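Local atomic coordinates of LbaCas13a H328A (C2c2) (Lachnospiraceae bacterium NK4A179, PDB entry 5WLH), a protein that is a CRISPR-associated, RNA-guided nuclease that binds pre-crRNA and probably cleaves RNA targets matched by the guide, cutting at adenosines. Residues Met723-Glu726 with Ile727-Ala731; Lys659-Ile662 with Asp663-Asp667; Leu850-Ala853 with Phe854-Phe857. One frame throughout, in Å; residues are numbered along the deposited sequence.

Interaction 1 of 3, residues Met723-Glu726 with Ile727-Ala731; sequences MFKE and IYYNA. With nucleotides of chain B.
Lys725 carries its CG anti to the backbone N (chi1 -172°) and then bends twice, whereas Tyr729, one helical turn further on, keeps its CG beside the backbone N (chi1 -69°); these choices lead both side chains to one run of RNA backbone in chain B. On the way, Lys725 CD meets the tyrosine in the plane of its ring, at the edge, 3.7 Å from Tyr729 CE2. The ammonium ends among three anionic oxygens. Lys725 NZ is 2.6 Å from OP2 of A36 of chain B and 2.8 Å from OP2 of U35 of chain B. Its third bond, a salt bridge to Glu726 OE1 of 2.6 Å, meets that oxygen nearly head-on. Replacing Lys725 by an alanine is likely to leave the two phosphate oxygens and the Glu726 carboxylate without their common positive partner. Tyr729 OH donates to OP2 of A34 of chain B over 2.6 Å, and this oxygen lies near the ring plane.

Towards the end of helix 709-732, Glu726 O accepts twice from Asn730: from N at 3.0 Å and from ND2 at 2.9 Å, the ND2 donor meeting a lone pair in the carbonyl plane. Water 1 joins Glu726 OE2 to the same ND2, and OE2 is also bonded to Tyr665. Three consecutive phosphates are thus held by an ammonium and a phenol through hydrogen bonds that address no base, consistent with a grip on the guide RNA that does not depend on its sequence.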
ATOM      1  N   MET A 723      11.979 -18.657  23.500  1.00 26.80           N
ATOM      2  CA  MET A 723      11.519 -20.036  23.404  1.00 24.17           C
ATOM      3  C   MET A 723      10.025 -20.104  23.114  1.00 25.00           C
ATOM      4  O   MET A 723       9.595 -20.858  22.242  1.00 27.33           O
ATOM      5  CB  MET A 723      11.851 -20.809  24.682  1.00 28.48           C
ATOM      6  CG  MET A 723      11.126 -22.128  24.723  1.00 28.77           C
ATOM      7  SD  MET A 723      11.737 -23.182  26.054  1.00 37.21           S
ATOM      8  CE  MET A 723      11.514 -22.137  27.464  1.00 29.94           C
ATOM      9  N   PHE A 724       9.211 -19.315  23.832  1.00 25.22           N
ATOM     10  CA  PHE A 724       7.777 -19.296  23.555  1.00 22.83           C
ATOM     11  C   PHE A 724       7.500 -18.866  22.121  1.00 24.14           C
ATOM     12  O   PHE A 724       6.610 -19.414  21.458  1.00 23.10           O
ATOM     13  CB  PHE A 724       7.053 -18.348  24.510  1.00 25.26           C
ATOM     14  CG  PHE A 724       6.768 -18.951  25.858  1.00 31.33           C
ATOM     15  CD1 PHE A 724       7.328 -20.169  26.220  1.00 35.66           C
ATOM     16  CD2 PHE A 724       5.945 -18.298  26.759  1.00 30.85           C
ATOM     17  CE1 PHE A 724       7.068 -20.729  27.469  1.00 34.81           C
ATOM     18  CE2 PHE A 724       5.686 -18.845  28.009  1.00 36.94           C
ATOM     19  CZ  PHE A 724       6.246 -20.064  28.358  1.00 35.73           C
ATOM     20  N   LYS A 725       8.262 -17.890  21.626  1.00 26.08           N
ATOM     21  CA  LYS A 725       8.056 -17.431  20.256  1.00 25.84           C
ATOM     22  C   LYS A 725       8.281 -18.573  19.274  1.00 25.31           C
ATOM     23  O   LYS A 725       7.460 -18.815  18.379  1.00 24.38           O
ATOM     24  CB  LYS A 725       8.989 -16.256  19.946  1.00 24.72           C
ATOM     25  CG  LYS A 725       8.686 -15.592  18.581  1.00 24.80           C
ATOM     26  CD  LYS A 725       9.620 -16.110  17.471  1.00 22.79           C
ATOM     27  CE  LYS A 725      11.035 -15.567  17.633  1.00 24.32           C
ATOM     28  NZ  LYS A 725      11.946 -16.066  16.547  1.00 22.14           N
ATOM     29  N   GLU A 726       9.384 -19.307  19.447  1.00 22.19           N
ATOM     30  CA  GLU A 726       9.653 -20.427  18.561  1.00 22.48           C
ATOM     31  C   GLU A 726       8.583 -21.500  18.701  1.00 22.57           C
ATOM     32  O   GLU A 726       8.166 -22.099  17.705  1.00 21.84           O
ATOM     33  CB  GLU A 726      11.045 -20.987  18.835  1.00 25.26           C
ATOM     34  CG  GLU A 726      12.161 -20.040  18.429  1.00 24.99           C
ATOM     35  CD  GLU A 726      12.244 -19.856  16.915  1.00 30.78           C
ATOM     36  OE1 GLU A 726      12.201 -18.698  16.460  1.00 31.04           O
ATOM     37  OE2 GLU A 726      12.370 -20.862  16.184  1.00 27.83           O
ATOM     38  N   ILE A 727       8.102 -21.735  19.923  1.00 22.87           N
ATOM     39  CA  ILE A 727       7.040 -22.724  20.107  1.00 21.81           C
ATOM     40  C   ILE A 727       5.758 -22.267  19.435  1.00 23.62           C
ATOM     41  O   ILE A 727       5.050 -23.064  18.804  1.00 25.74           O
ATOM     42  CB  ILE A 727       6.803 -22.985  21.601  1.00 25.12           C
ATOM     43  CG1 ILE A 727       8.050 -23.623  22.221  1.00 23.83           C
ATOM     44  CG2 ILE A 727       5.542 -23.825  21.774  1.00 24.59           C
ATOM     45  CD1 ILE A 727       7.938 -23.795  23.726  1.00 25.42           C
ATOM     46  N   TYR A 728       5.437 -20.980  19.574  1.00 19.97           N
ATOM     47  CA  TYR A 728       4.213 -20.434  19.005  1.00 21.50           C
ATOM     48  C   TYR A 728       4.135 -20.754  17.523  1.00 20.89           C
ATOM     49  O   TYR A 728       3.149 -21.319  17.041  1.00 23.98           O
ATOM     50  CB  TYR A 728       4.184 -18.919  19.245  1.00 23.35           C
ATOM     51  CG  TYR A 728       2.940 -18.207  18.767  1.00 25.22           C
ATOM     52  CD1 TYR A 728       1.783 -18.216  19.521  1.00 24.85           C
ATOM     53  CD2 TYR A 728       2.932 -17.514  17.559  1.00 23.14           C
ATOM     54  CE1 TYR A 728       0.649 -17.566  19.096  1.00 25.38           C
ATOM     55  CE2 TYR A 728       1.798 -16.856  17.130  1.00 23.62           C
ATOM     56  CZ  TYR A 728       0.671 -16.878  17.891  1.00 26.03           C
ATOM     57  OH  TYR A 728      -0.445 -16.225  17.462  1.00 28.64           O
ATOM     58  N   TYR A 729       5.205 -20.461  16.797  1.00 21.01           N
ATOM     59  CA  TYR A 729       5.132 -20.603  15.351  1.00 21.25           C
ATOM     60  C   TYR A 729       5.329 -22.048  14.909  1.00 27.28           C
ATOM     61  O   TYR A 729       4.648 -22.510  13.988  1.00 27.61           O
ATOM     62  CB  TYR A 729       6.162 -19.692  14.680  1.00 25.08           C
ATOM     63  CG  TYR A 729       5.819 -18.226  14.836  1.00 23.35           C
ATOM     64  CD1 TYR A 729       4.670 -17.700  14.244  1.00 22.05           C
ATOM     65  CD2 TYR A 729       6.637 -17.380  15.566  1.00 22.87           C
ATOM     66  CE1 TYR A 729       4.339 -16.358  14.388  1.00 20.32           C
ATOM     67  CE2 TYR A 729       6.326 -16.050  15.708  1.00 22.53           C
ATOM     68  CZ  TYR A 729       5.175 -15.546  15.111  1.00 24.42           C
ATOM     69  OH  TYR A 729       4.862 -14.219  15.268  1.00 23.94           O
ATOM     70  N   ASN A 730       6.227 -22.784  15.566  1.00 25.21           N
ATOM     71  CA  ASN A 730       6.691 -24.052  15.024  1.00 23.46           C
ATOM     72  C   ASN A 730       6.006 -25.281  15.617  1.00 29.64           C
ATOM     73  O   ASN A 730       6.202 -26.391  15.096  1.00 27.66           O
ATOM     74  CB  ASN A 730       8.205 -24.154  15.211  1.00 22.79           C
ATOM     75  CG  ASN A 730       8.951 -23.102  14.409  1.00 31.83           C
ATOM     76  OD1 ASN A 730       9.103 -23.236  13.206  1.00 36.47           O
ATOM     77  ND2 ASN A 730       9.413 -22.051  15.078  1.00 33.17           N
ATOM     78  N   ALA A 731       5.196 -25.118  16.655  1.00 27.94           N
ATOM     79  CA  ALA A 731       4.490 -26.246  17.246  1.00 30.30           C
ATOM     80  C   ALA A 731       3.041 -25.900  17.562  1.00 29.78           C
ATOM     81  O   ALA A 731       2.128 -26.681  17.278  1.00 29.84           O
ATOM     82  CB  ALA A 731       5.209 -26.693  18.527  1.00 27.84           C
TER
ATOM     83  P     A B  34       4.704 -13.250  11.926  1.00 23.99           P
ATOM     84  OP1   A B  34       5.140 -14.390  11.071  1.00 22.89           O
ATOM     85  OP2   A B  34       3.693 -13.457  13.026  1.00 22.85           O
ATOM     86  O5'   A B  34       5.904 -12.445  12.571  1.00 23.50           O
ATOM     87  C5'   A B  34       7.124 -12.255  11.868  1.00 27.32           C
ATOM     88  C4'   A B  34       8.283 -12.019  12.809  1.00 25.86           C
ATOM     89  O4'   A B  34       8.228 -10.664  13.346  1.00 27.28           O
ATOM     90  C3'   A B  34       8.345 -12.969  14.018  1.00 23.59           C
ATOM     91  O3'   A B  34       9.692 -13.356  14.252  1.00 24.00           O
ATOM     92  C2'   A B  34       7.884 -12.081  15.176  1.00 25.45           C
ATOM     93  O2'   A B  34       8.388 -12.451  16.442  1.00 26.17           O
ATOM     94  C1'   A B  34       8.413 -10.715  14.745  1.00 30.01           C
ATOM     95  N9    A B  34       7.738  -9.590  15.404  1.00 34.28           N
ATOM     96  C8    A B  34       6.437  -9.165  15.367  1.00 36.00           C
ATOM     97  N7    A B  34       6.202  -8.132  16.146  1.00 37.55           N
ATOM     98  C5    A B  34       7.422  -7.872  16.751  1.00 38.71           C
ATOM     99  C6    A B  34       7.851  -6.912  17.686  1.00 41.85           C
ATOM    100  N6    A B  34       7.066  -5.973  18.224  1.00 47.47           N
ATOM    101  N1    A B  34       9.147  -6.942  18.073  1.00 41.50           N
ATOM    102  C2    A B  34       9.953  -7.879  17.551  1.00 43.47           C
ATOM    103  N3    A B  34       9.662  -8.831  16.666  1.00 37.45           N
ATOM    104  C4    A B  34       8.372  -8.766  16.301  1.00 35.68           C
ATOM    105  P     U B  35      10.434 -14.401  13.282  1.00 26.88           P
ATOM    106  OP1   U B  35       9.637 -14.625  12.056  1.00 27.89           O
ATOM    107  OP2   U B  35      10.761 -15.640  14.030  1.00 29.32           O
ATOM    108  O5'   U B  35      11.775 -13.626  12.958  1.00 23.09           O
ATOM    109  C5'   U B  35      12.897 -14.288  12.416  1.00 22.91           C
ATOM    110  C4'   U B  35      14.043 -13.323  12.330  1.00 24.40           C
ATOM    111  O4'   U B  35      13.700 -12.244  11.431  1.00 25.77           O
ATOM    112  C3'   U B  35      14.371 -12.623  13.633  1.00 23.58           C
ATOM    113  O3'   U B  35      15.176 -13.439  14.452  1.00 26.39           O
ATOM    114  C2'   U B  35      15.059 -11.347  13.170  1.00 24.15           C
ATOM    115  O2'   U B  35      16.429 -11.585  12.899  1.00 26.17           O
ATOM    116  C1'   U B  35      14.326 -11.053  11.849  1.00 25.19           C
ATOM    117  N1    U B  35      13.290 -10.014  12.030  1.00 24.76           N
ATOM    118  C2    U B  35      13.734  -8.712  11.982  1.00 27.72           C
ATOM    119  O2    U B  35      14.894  -8.414  11.769  1.00 28.28           O
ATOM    120  N3    U B  35      12.766  -7.770  12.170  1.00 28.35           N
ATOM    121  C4    U B  35      11.430  -7.994  12.425  1.00 29.69           C
ATOM    122  O4    U B  35      10.699  -7.017  12.592  1.00 26.59           O
ATOM    123  C5    U B  35      11.045  -9.368  12.471  1.00 25.20           C
ATOM    124  C6    U B  35      11.968 -10.317  12.275  1.00 23.61           C
ATOM    125  P     A B  36      14.780 -13.686  15.980  1.00 27.22           P
ATOM    126  OP1   A B  36      15.781 -14.660  16.468  1.00 29.51           O
ATOM    127  OP2   A B  36      13.334 -13.955  16.120  1.00 30.02           O
ATOM    128  O5'   A B  36      15.038 -12.273  16.641  1.00 30.66           O
ATOM    129  C5'   A B  36      14.894 -12.101  18.039  1.00 33.38           C
ATOM    130  C4'   A B  36      16.053 -11.327  18.604  1.00 32.28           C
ATOM    131  O4'   A B  36      17.293 -12.052  18.384  1.00 34.17           O
ATOM    132  C3'   A B  36      16.274  -9.954  18.006  1.00 36.36           C
ATOM    133  O3'   A B  36      16.932  -9.200  19.024  1.00 41.75           O
ATOM    134  C2'   A B  36      17.258 -10.259  16.873  1.00 34.23           C
ATOM    135  O2'   A B  36      17.974  -9.146  16.390  1.00 34.76           O
ATOM    136  C1'   A B  36      18.160 -11.281  17.558  1.00 33.07           C
ATOM    137  N9    A B  36      18.847 -12.236  16.697  1.00 33.56           N
ATOM    138  C8    A B  36      18.396 -12.908  15.587  1.00 29.14           C
ATOM    139  N7    A B  36      19.270 -13.766  15.114  1.00 33.32           N
ATOM    140  C5    A B  36      20.349 -13.673  15.990  1.00 39.16           C
ATOM    141  C6    A B  36      21.597 -14.326  16.049  1.00 39.93           C
ATOM    142  N6    A B  36      21.989 -15.246  15.160  1.00 39.89           N
ATOM    143  N1    A B  36      22.438 -13.994  17.057  1.00 40.02           N
ATOM    144  C2    A B  36      22.049 -13.076  17.948  1.00 39.64           C
ATOM    145  N3    A B  36      20.902 -12.402  17.997  1.00 42.65           N
ATOM    146  C4    A B  36      20.091 -12.750  16.978  1.00 37.40           C
TER
HETATM  147  O   HOH W   1      11.785 -20.278  13.742  1.00 32.59           O

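Interaction 2 of 3, residues Lys659-Ile662 with Asp663-Asp667; sequences KLLI and DLYKD
Lys659 and Asp663 are joined by an i to i+4 salt bridge on the surface of the alpha-helix 654-665, close to its C-terminal end. Among the charged contacts, Lys659 NZ lies 2.6 Å from Asp663 OD2, which accepts on its syn lone pair, on the side of the other carboxylate oxygen. The lysine leaves the backbone with CG anti to N (chi1 177°) and bends at chi2 and chi4, which curls the ammonium back over the next turn. Asp663 OD2 has a second partner in the hydroxyl of Tyr862, so one oxygen serves both the helix and a neighbouring loop.

The backbone bonds record how the helix runs out. Leu664 N reaches Leu660 O at 2.8 Å. Tyr665 N to Leu661 O is less straight, with 140° at the hydrogen, and Lys666 N to Ile662 O, at 3.1 Å, is weak because it bends to 133° there.

Apolar contacts repeat the same four-residue spacing on the buried side. Leu660 CD1 packs 3.7 Å from Leu664 CG, the two branches meeting at an angle, and both leucines also touch helix 709-732. The Tyr665 ring is approached from two directions. Leu661 CD2 comes in the ring plane at its edge, 3.6 Å from Tyr665 CE2, while Leu664 CB sits above the centre of one face.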
ATOM      1  N   LYS A 659      14.646 -32.216  23.248  1.00 29.00           N
ATOM      2  CA  LYS A 659      13.320 -32.669  22.850  1.00 30.78           C
ATOM      3  C   LYS A 659      12.566 -31.558  22.137  1.00 28.77           C
ATOM      4  O   LYS A 659      11.976 -31.778  21.073  1.00 26.90           O
ATOM      5  CB  LYS A 659      12.535 -33.151  24.069  1.00 30.26           C
ATOM      6  CG  LYS A 659      11.115 -33.575  23.750  1.00 35.00           C
ATOM      7  CD  LYS A 659      10.125 -32.508  24.150  1.00 39.07           C
ATOM      8  CE  LYS A 659       8.716 -33.062  24.319  1.00 40.84           C
ATOM      9  NZ  LYS A 659       8.125 -33.522  23.028  1.00 37.58           N
ATOM     10  N   LEU A 660      12.578 -30.357  22.719  1.00 27.25           N
ATOM     11  CA  LEU A 660      11.923 -29.208  22.097  1.00 27.83           C
ATOM     12  C   LEU A 660      12.541 -28.896  20.735  1.00 26.94           C
ATOM     13  O   LEU A 660      11.822 -28.701  19.749  1.00 29.66           O
ATOM     14  CB  LEU A 660      12.016 -27.992  23.028  1.00 24.19           C
ATOM     15  CG  LEU A 660      11.376 -26.682  22.536  1.00 25.54           C
ATOM     16  CD1 LEU A 660       9.919 -26.901  22.184  1.00 24.89           C
ATOM     17  CD2 LEU A 660      11.482 -25.612  23.595  1.00 29.42           C
ATOM     18  N   LEU A 661      13.874 -28.845  20.669  1.00 26.95           N
ATOM     19  CA  LEU A 661      14.564 -28.539  19.418  1.00 28.26           C
ATOM     20  C   LEU A 661      14.127 -29.473  18.304  1.00 30.89           C
ATOM     21  O   LEU A 661      13.842 -29.037  17.179  1.00 27.19           O
ATOM     22  CB  LEU A 661      16.076 -28.633  19.617  1.00 27.99           C
ATOM     23  CG  LEU A 661      16.791 -27.476  20.296  1.00 32.19           C
ATOM     24  CD1 LEU A 661      18.177 -27.929  20.734  1.00 34.16           C
ATOM     25  CD2 LEU A 661      16.864 -26.256  19.363  1.00 33.24           C
ATOM     26  N   ILE A 662      14.075 -30.775  18.600  1.00 27.07           N
ATOM     27  CA  ILE A 662      13.658 -31.734  17.587  1.00 28.72           C
ATOM     28  C   ILE A 662      12.209 -31.486  17.195  1.00 28.40           C
ATOM     29  O   ILE A 662      11.862 -31.509  16.011  1.00 28.32           O
ATOM     30  CB  ILE A 662      13.882 -33.176  18.086  1.00 25.55           C
ATOM     31  CG1 ILE A 662      15.379 -33.434  18.266  1.00 28.28           C
ATOM     32  CG2 ILE A 662      13.284 -34.174  17.115  1.00 28.47           C
ATOM     33  CD1 ILE A 662      15.688 -34.728  18.999  1.00 33.70           C
ATOM     34  N   ASP A 663      11.341 -31.225  18.180  1.00 26.03           N
ATOM     35  CA  ASP A 663       9.939 -30.935  17.878  1.00 26.13           C
ATOM     36  C   ASP A 663       9.804 -29.729  16.957  1.00 25.47           C
ATOM     37  O   ASP A 663       9.014 -29.751  16.006  1.00 28.65           O
ATOM     38  CB  ASP A 663       9.164 -30.660  19.160  1.00 27.25           C
ATOM     39  CG  ASP A 663       8.919 -31.904  19.984  1.00 33.20           C
ATOM     40  OD1 ASP A 663       9.205 -33.032  19.513  1.00 34.04           O
ATOM     41  OD2 ASP A 663       8.434 -31.732  21.118  1.00 33.45           O
ATOM     42  N   LEU A 664      10.558 -28.663  17.229  1.00 28.90           N
ATOM     43  CA  LEU A 664      10.363 -27.415  16.497  1.00 27.15           C
ATOM     44  C   LEU A 664      10.950 -27.463  15.094  1.00 31.23           C
ATOM     45  O   LEU A 664      10.387 -26.860  14.174  1.00 29.81           O
ATOM     46  CB  LEU A 664      10.971 -26.242  17.268  1.00 27.66           C
ATOM     47  CG  LEU A 664      10.328 -25.930  18.631  1.00 29.21           C
ATOM     48  CD1 LEU A 664      10.815 -24.602  19.167  1.00 29.08           C
ATOM     49  CD2 LEU A 664       8.794 -25.950  18.563  1.00 31.59           C
ATOM     50  N   TYR A 665      12.060 -28.175  14.896  1.00 27.73           N
ATOM     51  CA  TYR A 665      12.847 -28.001  13.687  1.00 27.70           C
ATOM     52  C   TYR A 665      12.971 -29.261  12.838  1.00 28.19           C
ATOM     53  O   TYR A 665      13.660 -29.225  11.810  1.00 28.17           O
ATOM     54  CB  TYR A 665      14.228 -27.457  14.060  1.00 25.46           C
ATOM     55  CG  TYR A 665      14.111 -26.182  14.873  1.00 27.41           C
ATOM     56  CD1 TYR A 665      13.264 -25.154  14.458  1.00 29.72           C
ATOM     57  CD2 TYR A 665      14.819 -26.007  16.055  1.00 25.78           C
ATOM     58  CE1 TYR A 665      13.135 -23.990  15.202  1.00 32.00           C
ATOM     59  CE2 TYR A 665      14.688 -24.844  16.809  1.00 28.09           C
ATOM     60  CZ  TYR A 665      13.853 -23.841  16.374  1.00 29.48           C
ATOM     61  OH  TYR A 665      13.718 -22.685  17.117  1.00 26.76           O
ATOM     62  N   LYS A 666      12.299 -30.351  13.223  1.00 29.75           N
ATOM     63  CA  LYS A 666      12.343 -31.582  12.433  1.00 29.49           C
ATOM     64  C   LYS A 666      11.734 -31.385  11.055  1.00 28.82           C
ATOM     65  O   LYS A 666      12.162 -32.031  10.089  1.00 29.93           O
ATOM     66  CB  LYS A 666      11.616 -32.716  13.166  1.00 26.56           C
ATOM     67  CG  LYS A 666      10.123 -32.485  13.382  1.00 30.59           C
ATOM     68  CD  LYS A 666       9.475 -33.569  14.240  1.00 32.99           C
ATOM     69  CE  LYS A 666       8.114 -33.117  14.779  1.00 36.78           C
ATOM     70  NZ  LYS A 666       7.432 -34.173  15.584  1.00 37.68           N
ATOM     71  N   ASP A 667      10.724 -30.521  10.943  1.00 28.28           N
ATOM     72  CA  ASP A 667      10.093 -30.222   9.667  1.00 30.39           C
ATOM     73  C   ASP A 667      10.122 -28.726   9.440  1.00 31.44           C
ATOM     74  O   ASP A 667       9.935 -27.947  10.378  1.00 32.13           O
ATOM     75  CB  ASP A 667       8.645 -30.719   9.618  1.00 31.85           C
ATOM     76  CG  ASP A 667       8.529 -32.186   9.966  1.00 41.14           C
ATOM     77  OD1 ASP A 667       9.334 -32.981   9.434  1.00 44.40           O
ATOM     78  OD2 ASP A 667       7.644 -32.536  10.770  1.00 46.46           O
TER

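Interaction 3 of 3, residues Leu850-Ala853 with Phe854-Phe857; sequences LRKA and FLEF
Ala853 O is gripped twice: Phe857 N donates to it over 2.9 Å, and water 2 donates to it over 2.7 Å. The same water also makes a weak bond of 3.5 Å to Glu856 OE2, an oxygen whose stronger partners are the salt-bridged Arg741 and Lys745. Glu856 holds its chain extended with CG anti to the backbone N (chi1 172°), which extends the carboxylate to those two basic groups.

The repeated i to i+4 bonding marks an unbroken alpha-helix, 843-861. Phe854 N to Leu850 O measures 2.8 Å, and Glu856 N to Lys852 O is straighter, with 165° at the hydrogen. Side-chain contact within this span is slight, because successive residues fan out to different neighbours. Lys852 and Leu855 run alongside each other in the same direction, with Lys852 CD 4.0 Å from Leu855 CD1; Leu855 CG also lies 3.2 Å from Arg851 O, against the preceding turn. Arg851 NE bonds to the carbonyl of Val681, and the side chain lies on Leu690 of helix 687-692. Phe854 and Phe857 both direct their rings away from this span to pack on helix 709-732. The Phe854 ring meets those of Phe724 and Phe732 edge-to-face, and Phe857 packs on Ile727.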
ATOM      1  N   LEU A 850      -6.077 -16.950  21.722  1.00 32.07           N
ATOM      2  CA  LEU A 850      -4.775 -17.513  21.380  1.00 33.36           C
ATOM      3  C   LEU A 850      -3.858 -17.568  22.597  1.00 32.73           C
ATOM      4  O   LEU A 850      -3.159 -18.565  22.808  1.00 30.13           O
ATOM      5  CB  LEU A 850      -4.124 -16.696  20.259  1.00 33.50           C
ATOM      6  CG  LEU A 850      -4.612 -16.964  18.830  1.00 35.53           C
ATOM      7  CD1 LEU A 850      -4.000 -15.957  17.856  1.00 30.00           C
ATOM      8  CD2 LEU A 850      -4.296 -18.375  18.386  1.00 35.94           C
ATOM      9  N   ARG A 851      -3.843 -16.499  23.401  1.00 28.69           N
ATOM     10  CA  ARG A 851      -2.947 -16.427  24.549  1.00 32.88           C
ATOM     11  C   ARG A 851      -3.264 -17.523  25.554  1.00 33.99           C
ATOM     12  O   ARG A 851      -2.356 -18.188  26.069  1.00 34.29           O
ATOM     13  CB  ARG A 851      -3.066 -15.046  25.192  1.00 36.49           C
ATOM     14  CG  ARG A 851      -2.097 -14.751  26.312  1.00 41.18           C
ATOM     15  CD  ARG A 851      -2.510 -13.455  27.017  1.00 47.86           C
ATOM     16  NE  ARG A 851      -2.368 -12.294  26.138  1.00 52.11           N
ATOM     17  CZ  ARG A 851      -3.374 -11.529  25.724  1.00 53.44           C
ATOM     18  NH1 ARG A 851      -4.612 -11.784  26.118  1.00 53.66           N
ATOM     19  NH2 ARG A 851      -3.136 -10.503  24.915  1.00 53.61           N
ATOM     20  N   LYS A 852      -4.550 -17.760  25.804  1.00 32.89           N
ATOM     21  CA  LYS A 852      -4.935 -18.802  26.746  1.00 36.55           C
ATOM     22  C   LYS A 852      -4.714 -20.193  26.158  1.00 36.22           C
ATOM     23  O   LYS A 852      -4.226 -21.090  26.856  1.00 35.77           O
ATOM     24  CB  LYS A 852      -6.386 -18.592  27.183  1.00 41.08           C
ATOM     25  CG  LYS A 852      -6.606 -17.278  27.940  1.00 42.08           C
ATOM     26  CD  LYS A 852      -5.405 -16.912  28.835  1.00 43.78           C
ATOM     27  CE  LYS A 852      -5.466 -15.457  29.303  1.00 36.59           C
ATOM     28  NZ  LYS A 852      -4.165 -14.897  29.724  1.00 31.14           N
ATOM     29  N   ALA A 853      -5.026 -20.388  24.865  1.00 24.95           N
ATOM     30  CA  ALA A 853      -4.730 -21.669  24.237  1.00 29.68           C
ATOM     31  C   ALA A 853      -3.240 -21.984  24.296  1.00 31.29           C
ATOM     32  O   ALA A 853      -2.853 -23.147  24.484  1.00 28.10           O
ATOM     33  CB  ALA A 853      -5.226 -21.675  22.785  1.00 30.54           C
ATOM     34  N   PHE A 854      -2.386 -20.967  24.128  1.00 30.97           N
ATOM     35  CA  PHE A 854      -0.944 -21.203  24.159  1.00 27.60           C
ATOM     36  C   PHE A 854      -0.485 -21.608  25.554  1.00 28.11           C
ATOM     37  O   PHE A 854       0.312 -22.538  25.713  1.00 29.22           O
ATOM     38  CB  PHE A 854      -0.183 -19.959  23.697  1.00 25.73           C
ATOM     39  CG  PHE A 854       1.305 -20.145  23.636  1.00 25.31           C
ATOM     40  CD1 PHE A 854       1.909 -20.645  22.488  1.00 23.49           C
ATOM     41  CD2 PHE A 854       2.108 -19.829  24.730  1.00 27.67           C
ATOM     42  CE1 PHE A 854       3.280 -20.817  22.430  1.00 22.74           C
ATOM     43  CE2 PHE A 854       3.487 -19.987  24.685  1.00 28.68           C
ATOM     44  CZ  PHE A 854       4.080 -20.485  23.516  1.00 26.49           C
ATOM     45  N   LEU A 855      -0.961 -20.903  26.574  1.00 32.55           N
ATOM     46  CA  LEU A 855      -0.567 -21.251  27.935  1.00 34.54           C
ATOM     47  C   LEU A 855      -0.957 -22.684  28.259  1.00 35.71           C
ATOM     48  O   LEU A 855      -0.171 -23.424  28.862  1.00 42.28           O
ATOM     49  CB  LEU A 855      -1.186 -20.271  28.931  1.00 36.32           C
ATOM     50  CG  LEU A 855      -0.703 -18.824  28.771  1.00 37.90           C
ATOM     51  CD1 LEU A 855      -1.568 -17.850  29.557  1.00 38.76           C
ATOM     52  CD2 LEU A 855       0.762 -18.672  29.149  1.00 36.86           C
ATOM     53  N   GLU A 856      -2.153 -23.104  27.838  1.00 33.18           N
ATOM     54  CA  GLU A 856      -2.577 -24.479  28.085  1.00 37.91           C
ATOM     55  C   GLU A 856      -1.730 -25.468  27.291  1.00 37.82           C
ATOM     56  O   GLU A 856      -1.395 -26.551  27.792  1.00 32.58           O
ATOM     57  CB  GLU A 856      -4.065 -24.636  27.759  1.00 45.34           C
ATOM     58  CG  GLU A 856      -4.564 -26.071  27.787  1.00 59.15           C
ATOM     59  CD  GLU A 856      -6.071 -26.175  27.644  1.00 71.16           C
ATOM     60  OE1 GLU A 856      -6.739 -26.477  28.658  1.00 75.17           O
ATOM     61  OE2 GLU A 856      -6.587 -25.959  26.524  1.00 75.83           O
ATOM     62  N   PHE A 857      -1.373 -25.110  26.049  1.00 30.92           N
ATOM     63  CA  PHE A 857      -0.487 -25.938  25.236  1.00 30.60           C
ATOM     64  C   PHE A 857       0.852 -26.163  25.927  1.00 29.83           C
ATOM     65  O   PHE A 857       1.400 -27.275  25.902  1.00 33.51           O
ATOM     66  CB  PHE A 857      -0.279 -25.260  23.872  1.00 26.54           C
ATOM     67  CG  PHE A 857       0.663 -25.989  22.953  1.00 27.81           C
ATOM     68  CD1 PHE A 857       0.267 -27.155  22.313  1.00 30.94           C
ATOM     69  CD2 PHE A 857       1.929 -25.488  22.697  1.00 30.79           C
ATOM     70  CE1 PHE A 857       1.114 -27.809  21.453  1.00 28.47           C
ATOM     71  CE2 PHE A 857       2.788 -26.148  21.832  1.00 28.18           C
ATOM     72  CZ  PHE A 857       2.374 -27.317  21.213  1.00 25.37           C
TER
HETATM   73  O   HOH W   2      -4.468 -25.271  23.831  1.00 41.45           O

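How the interactions relate
Followed from the N terminus, interaction 2 comes first on helix 654-665, interaction 1 next on helix 709-732 and interaction 3 last on helix 843-861. Each lies within a single helix, so none closes a long loop, and the three stand in series without nesting or crossing. In space the middle helix lies between the others: the centre of interaction 1 is about 10 Å from that of interaction 2 and about 12 Å from that of interaction 3. Interactions 2 and 3 do not touch, their nearest atoms being about 7 Å apart. Helix 709-732 therefore joins them, meeting one through mixed polar and apolar contacts and the other through mainly aromatic packing.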